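Side-chain contact in TATA-box-binding protein (Methanococcus jannaschii, PDB 2Z8U), which probably binds the TATA-box promoter element as a general factor that helps activate archaeal genes transcribed by RNA polymerase: residues B[31-34]-B[35-39]. Numbering follows the deposited sequence.
Sequences EEVA and MILEN
Val-33, in the short helix 30-36, and Leu-37, just beyond its end, lie side by side and point the same way, where the chain leaves the last turn for strand 40-41 at one end of the saddle-shaped TBP sheet. Their branches meet closely, Val-33 CG1 standing 3.5 Å from Leu-37 CD1. Val-33 places CG1 anti to its backbone N (chi1 176°), beside its carbonyl carbon and therefore toward the following turn, where Leu-37 waits. Branched, purely apolar side chains suit this buried place: Val-33 also rests on Leu-91 of helix 77-94 and Leu-50 of strand 50-54, while Leu-37 reaches Glu-90 and Cys-52. Thus the short helix packs against both elements.

The opposite character appears around Glu-31, Glu-32 and Met-35, all exposed. Acidic groups fit a surface open to solvent, and the flexible, unbranched methionine suits a place where its nearest side-chain neighbour across the contact is Glu-31. Met-35, extended beyond CG, runs back over the preceding turn, its CG 3.3 Å from Glu-31 O; at its end CE comes no nearer than 4.1 Å to Glu-31 OE2, a loose touch between obliquely crossing chains. Ile-36 is partly exposed, and its side chain touches Leu-91 and Ala-94 of helix 77-94, and Ile-96.

Backbone bonds record the helix coming to its end. Met-35 N donates to Glu-31 O at 3.1 Å, but the next such bond, Ile-36 N to Glu-32 O, is weak, with an angle of 123° at the hydrogen. Ile-36 N also donates to Val-33 O, at 3.0 Å and more nearly straight, approaching from above the carbonyl plane. That oxygen is gripped twice, for Leu-37 N also donates to Val-33 O at 2.9 Å, with an N-H...O angle of 177°.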
ATOM      1  N   GLU B  31      33.414 -23.908 -14.409  1.00 32.29           N
ATOM      2  CA  GLU B  31      34.096 -23.996 -15.707  1.00 33.65           C
ATOM      3  C   GLU B  31      34.495 -25.458 -16.051  1.00 32.70           C
ATOM      4  O   GLU B  31      34.301 -25.910 -17.179  1.00 32.93           O
ATOM      5  CB  GLU B  31      35.299 -23.051 -15.788  1.00 33.56           C
ATOM      6  CG  GLU B  31      36.092 -23.207 -17.109  1.00 36.44           C
ATOM      7  CD  GLU B  31      37.212 -22.201 -17.285  1.00 37.12           C
ATOM      8  OE1 GLU B  31      37.543 -21.487 -16.303  1.00 41.72           O
ATOM      9  OE2 GLU B  31      37.759 -22.121 -18.416  1.00 41.20           O
ATOM     10  N   GLU B  32      35.047 -26.184 -15.082  1.00 32.11           N
ATOM     11  CA  GLU B  32      35.396 -27.586 -15.278  1.00 32.78           C
ATOM     12  C   GLU B  32      34.162 -28.485 -15.384  1.00 32.47           C
ATOM     13  O   GLU B  32      34.173 -29.443 -16.138  1.00 33.77           O
ATOM     14  CB  GLU B  32      36.322 -28.077 -14.164  1.00 33.51           C
ATOM     15  CG  GLU B  32      37.758 -27.572 -14.337  1.00 35.70           C
ATOM     16  CD  GLU B  32      38.747 -28.279 -13.431  1.00 39.74           C
ATOM     17  OE1 GLU B  32      38.318 -29.097 -12.592  1.00 40.99           O
ATOM     18  OE2 GLU B  32      39.958 -28.002 -13.562  1.00 42.35           O
ATOM     19  N   VAL B  33      33.099 -28.175 -14.640  1.00 32.50           N
ATOM     20  CA  VAL B  33      31.812 -28.907 -14.786  1.00 32.49           C
ATOM     21  C   VAL B  33      31.314 -28.751 -16.228  1.00 32.76           C
ATOM     22  O   VAL B  33      30.931 -29.730 -16.889  1.00 33.00           O
ATOM     23  CB  VAL B  33      30.759 -28.415 -13.747  1.00 32.12           C
ATOM     24  CG1 VAL B  33      29.409 -29.082 -13.948  1.00 33.22           C
ATOM     25  CG2 VAL B  33      31.246 -28.671 -12.324  1.00 32.25           C
ATOM     26  N   ALA B  34      31.368 -27.532 -16.756  1.00 33.10           N
ATOM     27  CA  ALA B  34      30.947 -27.311 -18.140  1.00 33.04           C
ATOM     28  C   ALA B  34      31.815 -28.049 -19.163  1.00 33.59           C
ATOM     29  O   ALA B  34      31.333 -28.426 -20.241  1.00 33.71           O
ATOM     30  CB  ALA B  34      30.889 -25.818 -18.444  1.00 33.05           C
ATOM     31  N   MET B  35      33.087 -28.275 -18.832  1.00 32.75           N
ATOM     32  CA  MET B  35      33.965 -29.064 -19.703  1.00 33.53           C
ATOM     33  C   MET B  35      33.555 -30.530 -19.822  1.00 34.24           C
ATOM     34  O   MET B  35      33.898 -31.193 -20.791  1.00 33.94           O
ATOM     35  CB  MET B  35      35.407 -29.015 -19.220  1.00 32.47           C
ATOM     36  CG  MET B  35      36.054 -27.672 -19.402  1.00 32.73           C
ATOM     37  SD  MET B  35      37.720 -27.745 -18.753  1.00 33.02           S
ATOM     38  CE  MET B  35      38.319 -26.147 -19.153  1.00 32.62           C
ATOM     39  N   ILE B  36      32.836 -31.046 -18.846  1.00 35.47           N
ATOM     40  CA  ILE B  36      32.541 -32.475 -18.916  1.00 37.44           C
ATOM     41  C   ILE B  36      31.075 -32.827 -19.069  1.00 38.48           C
ATOM     42  O   ILE B  36      30.758 -33.846 -19.684  1.00 38.98           O
ATOM     43  CB  ILE B  36      33.186 -33.269 -17.764  1.00 38.09           C
ATOM     44  CG1 ILE B  36      32.713 -32.731 -16.428  1.00 38.62           C
ATOM     45  CG2 ILE B  36      34.738 -33.299 -17.928  1.00 37.52           C
ATOM     46  CD1 ILE B  36      33.209 -33.480 -15.221  1.00 42.13           C
ATOM     47  N   LEU B  37      30.177 -32.017 -18.527  1.00 39.42           N
ATOM     48  CA  LEU B  37      28.757 -32.278 -18.751  1.00 41.01           C
ATOM     49  C   LEU B  37      28.346 -31.915 -20.167  1.00 42.55           C
ATOM     50  O   LEU B  37      28.554 -30.790 -20.610  1.00 42.64           O
ATOM     51  CB  LEU B  37      27.874 -31.536 -17.756  1.00 40.04           C
ATOM     52  CG  LEU B  37      28.076 -31.850 -16.280  1.00 39.32           C
ATOM     53  CD1 LEU B  37      26.992 -31.140 -15.476  1.00 38.04           C
ATOM     54  CD2 LEU B  37      28.061 -33.353 -16.020  1.00 40.29           C
ATOM     55  N   GLU B  38      27.755 -32.878 -20.864  1.00 44.64           N
ATOM     56  CA  GLU B  38      27.119 -32.597 -22.145  1.00 47.05           C
ATOM     57  C   GLU B  38      25.812 -31.848 -21.880  1.00 47.37           C
ATOM     58  O   GLU B  38      25.162 -32.081 -20.861  1.00 48.54           O
ATOM     59  CB  GLU B  38      26.860 -33.896 -22.913  1.00 47.41           C
ATOM     60  CG  GLU B  38      28.128 -34.594 -23.429  1.00 50.46           C
ATOM     61  CD  GLU B  38      28.780 -33.896 -24.619  1.00 55.12           C
ATOM     62  OE1 GLU B  38      28.052 -33.472 -25.549  1.00 56.41           O
ATOM     63  OE2 GLU B  38      30.034 -33.787 -24.632  1.00 56.79           O
ATOM     64  N   ASN B  39      25.447 -30.935 -22.778  1.00 48.14           N
ATOM     65  CA  ASN B  39      24.198 -30.176 -22.660  1.00 48.36           C
ATOM     66  C   ASN B  39      24.256 -29.092 -21.584  1.00 47.91           C
ATOM     67  O   ASN B  39      23.208 -28.713 -21.033  1.00 49.06           O
ATOM     68  CB  ASN B  39      23.011 -31.110 -22.354  1.00 48.80           C
ATOM     69  CG  ASN B  39      22.786 -32.162 -23.428  1.00 49.89           C
ATOM     70  OD1 ASN B  39      22.274 -33.244 -23.143  1.00 51.23           O
ATOM     71  ND2 ASN B  39      23.160 -31.851 -24.664  1.00 50.78           N
TER